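Local structure of ribosomal protein S2-related protein (Deinococcus radiodurans, 2JH3) at residues S196-A207 with A231-H242; V375-E383 with Q438-P449. The protein binds a [4Fe-4S] cluster and may act as a chelatase that inserts iron into sirohydrochlorin. One frame throughout, in Å; residues are numbered along the deposited sequence.

Contact 1. Residues S196-A207 with A231-H242; sequences SEWPSRVEAGQA and AAERFPQAPPLH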
# COMPACT_ATOMS: atom_id res chain seq x y z
N SER A 196 -19.31 32.69 -16.66
CA SER A 196 -20.71 32.41 -17.00
C SER A 196 -21.45 33.68 -17.50
O SER A 196 -22.52 33.59 -18.05
CB SER A 196 -21.41 31.76 -15.81
OG SER A 196 -21.54 32.69 -14.78
N GLU A 197 -20.82 34.85 -17.39
CA GLU A 197 -21.33 36.08 -17.91
C GLU A 197 -20.44 36.66 -19.03
O GLU A 197 -20.51 37.85 -19.36
CB GLU A 197 -21.39 37.07 -16.75
CG GLU A 197 -22.31 36.68 -15.60
CD GLU A 197 -23.77 36.87 -15.96
OE1 GLU A 197 -24.62 36.06 -15.49
OE2 GLU A 197 -24.08 37.81 -16.73
N TRP A 198 -19.60 35.85 -19.65
CA TRP A 198 -18.56 36.41 -20.55
C TRP A 198 -19.06 37.27 -21.72
O TRP A 198 -18.40 38.24 -22.08
CB TRP A 198 -17.59 35.32 -21.08
CG TRP A 198 -18.14 34.35 -22.09
CD1 TRP A 198 -18.58 33.08 -21.85
CD2 TRP A 198 -18.25 34.54 -23.51
NE1 TRP A 198 -19.01 32.48 -23.01
CE2 TRP A 198 -18.81 33.35 -24.05
CE3 TRP A 198 -18.01 35.62 -24.37
CZ2 TRP A 198 -19.13 33.22 -25.42
CZ3 TRP A 198 -18.32 35.49 -25.71
CH2 TRP A 198 -18.88 34.30 -26.23
N PRO A 199 -20.18 36.91 -22.38
CA PRO A 199 -20.62 37.75 -23.49
C PRO A 199 -20.99 39.22 -23.08
O PRO A 199 -20.98 40.10 -23.94
CB PRO A 199 -21.82 36.96 -24.05
CG PRO A 199 -21.65 35.55 -23.51
CD PRO A 199 -21.08 35.75 -22.19
N SER A 200 -21.25 39.47 -21.79
CA SER A 200 -21.44 40.83 -21.27
C SER A 200 -20.20 41.72 -21.43
O SER A 200 -20.28 42.96 -21.25
CB SER A 200 -21.79 40.79 -19.79
OG SER A 200 -20.67 40.48 -18.97
N ARG A 201 -19.05 41.11 -21.76
CA ARG A 201 -17.79 41.84 -21.89
C ARG A 201 -17.22 41.77 -23.29
O ARG A 201 -16.06 42.06 -23.50
CB ARG A 201 -16.78 41.30 -20.85
CG ARG A 201 -16.99 41.83 -19.42
CD ARG A 201 -16.82 43.40 -19.36
NE ARG A 201 -16.85 43.84 -17.97
CZ ARG A 201 -17.97 44.02 -17.27
NH1 ARG A 201 -19.14 43.82 -17.86
NH2 ARG A 201 -17.92 44.38 -15.98
N VAL A 202 -18.01 41.40 -24.27
CA VAL A 202 -17.48 41.23 -25.62
C VAL A 202 -18.37 42.00 -26.55
O VAL A 202 -19.59 41.78 -26.56
CB VAL A 202 -17.44 39.75 -26.06
CG1 VAL A 202 -17.15 39.60 -27.56
CG2 VAL A 202 -16.42 39.00 -25.26
N GLU A 203 -17.75 42.90 -27.32
CA GLU A 203 -18.43 43.72 -28.31
C GLU A 203 -18.00 43.41 -29.74
O GLU A 203 -18.61 43.90 -30.69
CB GLU A 203 -18.23 45.18 -27.98
CG GLU A 203 -19.03 45.61 -26.74
CD GLU A 203 -18.34 46.69 -25.90
OE1 GLU A 203 -17.78 47.64 -26.50
OE2 GLU A 203 -18.38 46.59 -24.64
N ALA A 204 -16.97 42.59 -29.91
CA ALA A 204 -16.60 42.07 -31.22
C ALA A 204 -17.50 40.90 -31.62
O ALA A 204 -18.24 40.35 -30.80
CB ALA A 204 -15.12 41.61 -31.21
N GLY A 205 -17.40 40.49 -32.88
CA GLY A 205 -18.14 39.37 -33.38
C GLY A 205 -17.53 38.02 -33.14
O GLY A 205 -18.09 37.02 -33.57
N GLN A 206 -16.35 38.00 -32.51
CA GLN A 206 -15.74 36.74 -32.02
C GLN A 206 -14.93 36.97 -30.76
O GLN A 206 -14.61 38.13 -30.40
CB GLN A 206 -14.82 36.13 -33.04
CG GLN A 206 -15.51 35.53 -34.20
CD GLN A 206 -14.64 34.48 -34.85
OE1 GLN A 206 -13.50 34.77 -35.23
NE2 GLN A 206 -15.15 33.25 -34.93
N ALA A 207 -14.65 35.85 -30.08
CA ALA A 207 -13.88 35.86 -28.83
C ALA A 207 -12.97 34.65 -28.74
O ALA A 207 -13.27 33.60 -29.29
CB ALA A 207 -14.85 35.89 -27.64
N ALA A 231 -23.32 30.66 -19.77
CA ALA A 231 -23.21 31.82 -20.64
C ALA A 231 -24.05 31.64 -21.91
O ALA A 231 -24.75 32.56 -22.35
CB ALA A 231 -21.78 32.07 -21.03
N ALA A 232 -23.97 30.46 -22.52
CA ALA A 232 -24.67 30.25 -23.80
C ALA A 232 -26.22 30.37 -23.66
O ALA A 232 -26.89 30.92 -24.56
CB ALA A 232 -24.26 28.87 -24.44
N GLU A 233 -26.79 29.93 -22.53
CA GLU A 233 -28.25 30.11 -22.27
C GLU A 233 -28.63 31.52 -21.95
O GLU A 233 -29.68 31.98 -22.37
CB GLU A 233 -28.77 29.30 -21.08
CG GLU A 233 -28.48 27.87 -21.03
CD GLU A 233 -29.02 27.22 -19.74
OE1 GLU A 233 -29.18 27.92 -18.68
OE2 GLU A 233 -29.23 25.99 -19.78
N ARG A 234 -27.87 32.17 -21.09
CA ARG A 234 -28.16 33.50 -20.66
C ARG A 234 -27.99 34.46 -21.80
O ARG A 234 -28.56 35.54 -21.76
CB ARG A 234 -27.24 33.93 -19.54
CG ARG A 234 -27.48 33.27 -18.27
CD ARG A 234 -26.29 33.49 -17.34
NE ARG A 234 -26.29 32.52 -16.25
CZ ARG A 234 -25.48 32.56 -15.21
NH1 ARG A 234 -24.56 33.51 -15.14
NH2 ARG A 234 -25.54 31.61 -14.28
N PHE A 235 -27.21 34.07 -22.80
CA PHE A 235 -26.78 34.99 -23.88
C PHE A 235 -26.85 34.21 -25.16
O PHE A 235 -25.81 33.91 -25.78
CB PHE A 235 -25.33 35.48 -23.68
CG PHE A 235 -25.10 36.37 -22.43
CD1 PHE A 235 -25.17 37.76 -22.52
CD2 PHE A 235 -24.73 35.81 -21.23
CE1 PHE A 235 -24.89 38.56 -21.40
CE2 PHE A 235 -24.48 36.59 -20.12
CZ PHE A 235 -24.53 37.96 -20.20
N PRO A 236 -28.08 33.88 -25.61
CA PRO A 236 -28.26 33.06 -26.80
C PRO A 236 -27.67 33.76 -28.04
O PRO A 236 -27.32 33.11 -28.98
CB PRO A 236 -29.81 32.90 -26.90
CG PRO A 236 -30.38 34.00 -26.03
CD PRO A 236 -29.39 34.26 -24.99
N GLN A 237 -27.56 35.07 -27.98
CA GLN A 237 -26.94 35.86 -29.06
C GLN A 237 -25.39 35.97 -29.02
O GLN A 237 -24.79 36.66 -29.87
CB GLN A 237 -27.52 37.27 -28.99
CG GLN A 237 -27.00 38.19 -27.91
CD GLN A 237 -27.61 37.99 -26.55
OE1 GLN A 237 -28.28 36.99 -26.29
NE2 GLN A 237 -27.37 38.92 -25.65
N ALA A 238 -24.74 35.31 -28.05
CA ALA A 238 -23.25 35.40 -27.89
C ALA A 238 -22.55 35.01 -29.21
O ALA A 238 -23.02 34.11 -29.89
CB ALA A 238 -22.81 34.48 -26.80
N PRO A 239 -21.38 35.66 -29.54
CA PRO A 239 -20.59 35.25 -30.72
C PRO A 239 -19.83 33.96 -30.49
O PRO A 239 -19.79 33.45 -29.35
CB PRO A 239 -19.60 36.40 -30.90
CG PRO A 239 -19.52 37.09 -29.59
CD PRO A 239 -20.76 36.78 -28.80
N PRO A 240 -19.19 33.43 -31.54
CA PRO A 240 -18.46 32.17 -31.37
C PRO A 240 -17.23 32.37 -30.43
O PRO A 240 -16.57 33.39 -30.49
CB PRO A 240 -18.02 31.78 -32.79
CG PRO A 240 -18.31 32.96 -33.65
CD PRO A 240 -19.05 33.99 -32.89
N LEU A 241 -17.00 31.41 -29.55
CA LEU A 241 -15.87 31.45 -28.59
C LEU A 241 -14.89 30.34 -28.93
O LEU A 241 -15.25 29.17 -28.86
CB LEU A 241 -16.34 31.20 -27.16
CG LEU A 241 -15.23 31.38 -26.11
CD1 LEU A 241 -14.72 32.81 -26.09
CD2 LEU A 241 -15.75 31.00 -24.74
N HIS A 242 -13.66 30.71 -29.25
CA HIS A 242 -12.60 29.70 -29.33
C HIS A 242 -11.88 29.54 -27.96
O HIS A 242 -11.38 30.49 -27.37
CB HIS A 242 -11.65 30.04 -30.46
CG HIS A 242 -12.35 30.46 -31.71
ND1 HIS A 242 -12.91 29.56 -32.59
CD2 HIS A 242 -12.61 31.70 -32.21
CE1 HIS A 242 -13.48 30.23 -33.59
NE2 HIS A 242 -13.31 31.53 -33.37
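Ala207 O is met by two groups of the neighbouring strand. His242 N donates a backbone hydrogen bond to Ala207 O at 2.9 Å. Leu241 CA adds a weaker CA-H...O contact, 3.4 Å from Ala207 O. Ala207 N in turn donates to Pro240 O at 3.1 Å, so the two strands pair in parallel. Leu241 has CG anti to its backbone N (chi1 -174°). From there Leu241 CD1 presses on Ala207 CB at 3.5 Å, a tight contact, while Leu241 CD2 lies over one face of the Trp198 indole in a CH-pi contact. Pro199 CG covers the opposite face. Pro239 O comes up to the edge of the indole, in its plane, 3.4 Å from Trp198 CH2. Pro199 CB also sits over a face of the Phe235 ring, and Pro199 CG presses on Ala238 CB at 3.6 Å. At the outer end Glu197 OE1 and Arg234 NH1 form a salt bridge whose hydrogen bond is weak. Strand 207-211, helix 218-234 and strand 241-243 make a beta-alpha-beta crossover in a chelatase-like domain. Strand 241-243 lies at one edge of the parallel sheet. Trp198 also touches Leu146 of strand 144-149 and Leu228 of the helix.

Contact 2. Residues V375-E383 with Q438-P449; sequences VIEESYAHE and QTIFSGVPGGLP
Glu383, in the last turn of helix 375-383, grips the ST turn that starts at Thr439. This joins the helix to the loop running into the [4Fe-4S] cluster-binding strand. Glu383 CB points toward the loop. Glu383 CG packs on Thr439 OG1 at 3.3 Å and is near Phe441 CB. The chain then bends (chi2 -65°) and carries the carboxylate over the turn. CD sits beside Ser442 OG. OE1 also lies near that hydroxyl, but at a poor angle, and makes no hydrogen bond with it. OE2 accepts three hydrogen bonds. Thr439 OG1 reaches Glu383 OE2 at 2.8 Å on the anti side. Thr439 N, 2.9 Å from Glu383 OE2, comes from above the carboxylate plane, with an N-H...O angle of 157°. Ser442 OG, 2.7 Å from Glu383 OE2, is likewise well out of that plane. Thr439 OG1 also accepts from Phe441 N, which closes the ST turn. With an alanine in place of Glu383, the Thr439 N-H and two hydroxyls would probably lose their common acceptor, leaving the turn freer to shift from the helix.

Further back along the helix the contact is mainly apolar. Phe441 lays its ring edge against the backbone, with Phe441 CE2 3.5 Å from Ile376 O. Ile440 CG1 lies on Ser379 CB, and Leu448 CD2 meets both methyls of Val375. Ser379 OG donates to Val375 O within the helix and has Pro449 CD beside it at 3.3 Å. Pro449 CG rests on His382 CB. Cys450, a cluster ligand, follows directly. Glu378 OE2 forms a salt bridge with Arg60. Its OE1 faces the strand, where one water donates both to Glu378 OE1, at 2.8 Å, and to Pro449 O, at 2.6 Å.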
# COMPACT_ATOMS: atom_id res chain seq x y z
N VAL A 375 17.46 10.95 -2.44
CA VAL A 375 17.85 9.73 -1.81
C VAL A 375 19.38 9.56 -1.84
O VAL A 375 19.97 9.12 -0.89
CB VAL A 375 17.06 8.54 -2.44
CG1 VAL A 375 17.62 7.24 -2.02
CG2 VAL A 375 15.58 8.59 -2.05
N ILE A 376 20.02 9.81 -2.97
CA ILE A 376 21.47 9.62 -3.05
C ILE A 376 22.27 10.51 -2.07
O ILE A 376 23.09 10.03 -1.30
CB ILE A 376 21.98 9.84 -4.54
CG1 ILE A 376 21.57 8.68 -5.48
CG2 ILE A 376 23.47 10.12 -4.55
CD1 ILE A 376 21.59 7.44 -4.99
N GLU A 377 21.92 11.79 -2.05
CA GLU A 377 22.56 12.80 -1.25
C GLU A 377 22.32 12.58 0.26
O GLU A 377 23.21 12.77 1.08
CB GLU A 377 21.94 14.15 -1.68
CG GLU A 377 22.26 14.59 -3.14
CD GLU A 377 21.19 14.27 -4.17
OE1 GLU A 377 20.34 13.44 -3.90
OE2 GLU A 377 21.25 14.81 -5.30
N GLU A 378 21.10 12.25 0.63
CA GLU A 378 20.74 11.95 2.04
C GLU A 378 21.35 10.73 2.56
O GLU A 378 21.85 10.71 3.68
CB GLU A 378 19.22 11.86 2.19
CG GLU A 378 18.64 13.18 2.07
CD GLU A 378 17.12 13.18 2.12
OE1 GLU A 378 16.48 12.11 1.97
OE2 GLU A 378 16.53 14.30 2.24
N SER A 379 21.33 9.67 1.75
CA SER A 379 21.96 8.43 2.12
C SER A 379 23.49 8.60 2.34
O SER A 379 24.07 8.09 3.33
CB SER A 379 21.65 7.34 1.10
OG SER A 379 20.23 7.00 1.12
N TYR A 380 24.12 9.36 1.42
CA TYR A 380 25.56 9.66 1.47
C TYR A 380 25.87 10.41 2.75
O TYR A 380 26.82 10.07 3.48
CB TYR A 380 26.00 10.49 0.28
CG TYR A 380 27.48 10.77 0.30
CD1 TYR A 380 28.34 9.82 -0.13
CD2 TYR A 380 28.00 12.00 0.78
CE1 TYR A 380 29.74 10.03 -0.09
CE2 TYR A 380 29.37 12.24 0.81
CZ TYR A 380 30.24 11.23 0.41
OH TYR A 380 31.64 11.42 0.41
N ALA A 381 25.11 11.44 3.00
CA ALA A 381 25.28 12.26 4.19
C ALA A 381 25.08 11.48 5.50
O ALA A 381 25.81 11.67 6.46
CB ALA A 381 24.33 13.36 4.12
N HIS A 382 24.11 10.58 5.52
CA HIS A 382 23.89 9.77 6.70
C HIS A 382 25.06 8.85 7.01
O HIS A 382 25.48 8.81 8.14
CB HIS A 382 22.56 9.03 6.60
CG HIS A 382 22.17 8.36 7.88
ND1 HIS A 382 22.02 9.05 9.06
CD2 HIS A 382 21.85 7.09 8.14
CE1 HIS A 382 21.61 8.23 10.00
NE2 HIS A 382 21.50 7.02 9.48
N GLU A 383 25.61 8.17 6.00
CA GLU A 383 26.80 7.32 6.15
C GLU A 383 28.07 8.07 6.67
O GLU A 383 28.91 7.52 7.40
CB GLU A 383 27.13 6.67 4.82
CG GLU A 383 26.28 5.57 4.37
CD GLU A 383 26.26 4.26 5.21
OE1 GLU A 383 26.91 4.11 6.26
OE2 GLU A 383 25.53 3.36 4.78
N GLN A 438 22.65 1.23 8.41
CA GLN A 438 23.24 0.92 7.09
C GLN A 438 22.31 1.43 6.00
O GLN A 438 21.08 1.21 6.06
CB GLN A 438 23.37 -0.55 6.91
CG GLN A 438 24.50 -1.24 7.75
CD GLN A 438 24.39 -2.73 7.71
OE1 GLN A 438 23.42 -3.33 8.23
NE2 GLN A 438 25.37 -3.38 7.09
N THR A 439 22.87 2.13 5.02
CA THR A 439 22.11 2.61 3.88
C THR A 439 22.39 1.83 2.62
O THR A 439 23.19 0.90 2.59
CB THR A 439 22.36 4.07 3.53
OG1 THR A 439 23.64 4.17 2.90
CG2 THR A 439 22.28 4.99 4.73
N ILE A 440 21.74 2.27 1.52
CA ILE A 440 22.09 1.77 0.22
C ILE A 440 23.55 1.70 -0.07
O ILE A 440 23.99 0.74 -0.77
CB ILE A 440 21.38 2.61 -0.92
CG1 ILE A 440 21.79 4.07 -0.84
CG2 ILE A 440 19.87 2.34 -0.78
CD1 ILE A 440 21.22 4.90 -2.07
N PHE A 441 24.28 2.67 0.43
CA PHE A 441 25.74 2.66 0.24
C PHE A 441 26.52 1.60 1.02
O PHE A 441 27.69 1.27 0.64
CB PHE A 441 26.30 4.04 0.50
CG PHE A 441 25.93 5.03 -0.57
CD1 PHE A 441 26.25 4.81 -1.89
CD2 PHE A 441 25.25 6.14 -0.26
CE1 PHE A 441 25.86 5.68 -2.87
CE2 PHE A 441 24.84 7.01 -1.25
CZ PHE A 441 25.14 6.79 -2.53
N SER A 442 25.91 1.01 2.04
CA SER A 442 26.43 -0.19 2.70
C SER A 442 25.86 -1.49 2.13
O SER A 442 25.96 -2.54 2.76
CB SER A 442 26.17 -0.20 4.20
OG SER A 442 26.73 0.98 4.75
N GLY A 443 25.21 -1.44 1.00
CA GLY A 443 24.66 -2.62 0.37
C GLY A 443 23.29 -3.04 0.87
O GLY A 443 22.82 -4.15 0.54
N VAL A 444 22.60 -2.18 1.61
CA VAL A 444 21.23 -2.46 2.05
C VAL A 444 20.21 -1.71 1.18
O VAL A 444 20.00 -0.53 1.38
CB VAL A 444 21.01 -2.10 3.56
CG1 VAL A 444 19.64 -2.57 4.02
CG2 VAL A 444 22.04 -2.82 4.37
N PRO A 445 19.55 -2.42 0.25
CA PRO A 445 18.65 -1.73 -0.73
C PRO A 445 17.50 -0.90 -0.12
O PRO A 445 17.16 0.18 -0.66
CB PRO A 445 18.11 -2.91 -1.55
CG PRO A 445 19.33 -3.94 -1.43
CD PRO A 445 19.59 -3.88 -0.00
N GLY A 446 16.92 -1.38 0.99
CA GLY A 446 15.93 -0.68 1.73
C GLY A 446 16.38 0.22 2.84
O GLY A 446 15.54 0.66 3.61
N GLY A 447 17.67 0.59 2.91
CA GLY A 447 18.13 1.51 3.95
C GLY A 447 18.20 2.91 3.43
O GLY A 447 19.16 3.26 2.78
N LEU A 448 17.13 3.69 3.65
CA LEU A 448 17.08 5.05 3.19
C LEU A 448 16.65 5.95 4.33
O LEU A 448 15.71 5.65 4.99
CB LEU A 448 16.05 5.17 2.08
CG LEU A 448 16.23 4.53 0.70
CD1 LEU A 448 16.10 3.08 0.72
CD2 LEU A 448 15.16 5.03 -0.18
N PRO A 449 17.37 7.03 4.57
CA PRO A 449 16.86 7.95 5.64
C PRO A 449 15.76 8.92 5.29
O PRO A 449 15.65 9.39 4.15
CB PRO A 449 18.11 8.73 6.03
CG PRO A 449 18.99 8.72 4.77
CD PRO A 449 18.69 7.46 4.03
O HOH W 1 16.26 9.35 1.66

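In the fold
The two contacts lie on opposite sides of the chain's centre, with their own centres about 59 Å apart. They share no helix or strand. Contact 1 is partly buried and stays within one chelatase-like domain, at the outer edge of its parallel sheet. Backbone strand pairing, prolines and aromatic faces dominate it, and its charged pair lies toward the surface, with Arg234 exposed. Contact 2 is buried and joins the stabilising domain to the cluster-binding domain. It uses no strand pairing between its segments. A carboxylate gathers hydroxyls and an N-H instead, beside aliphatic packing and a bridging water. The second subunit touches part of contact 2 but not contact 1.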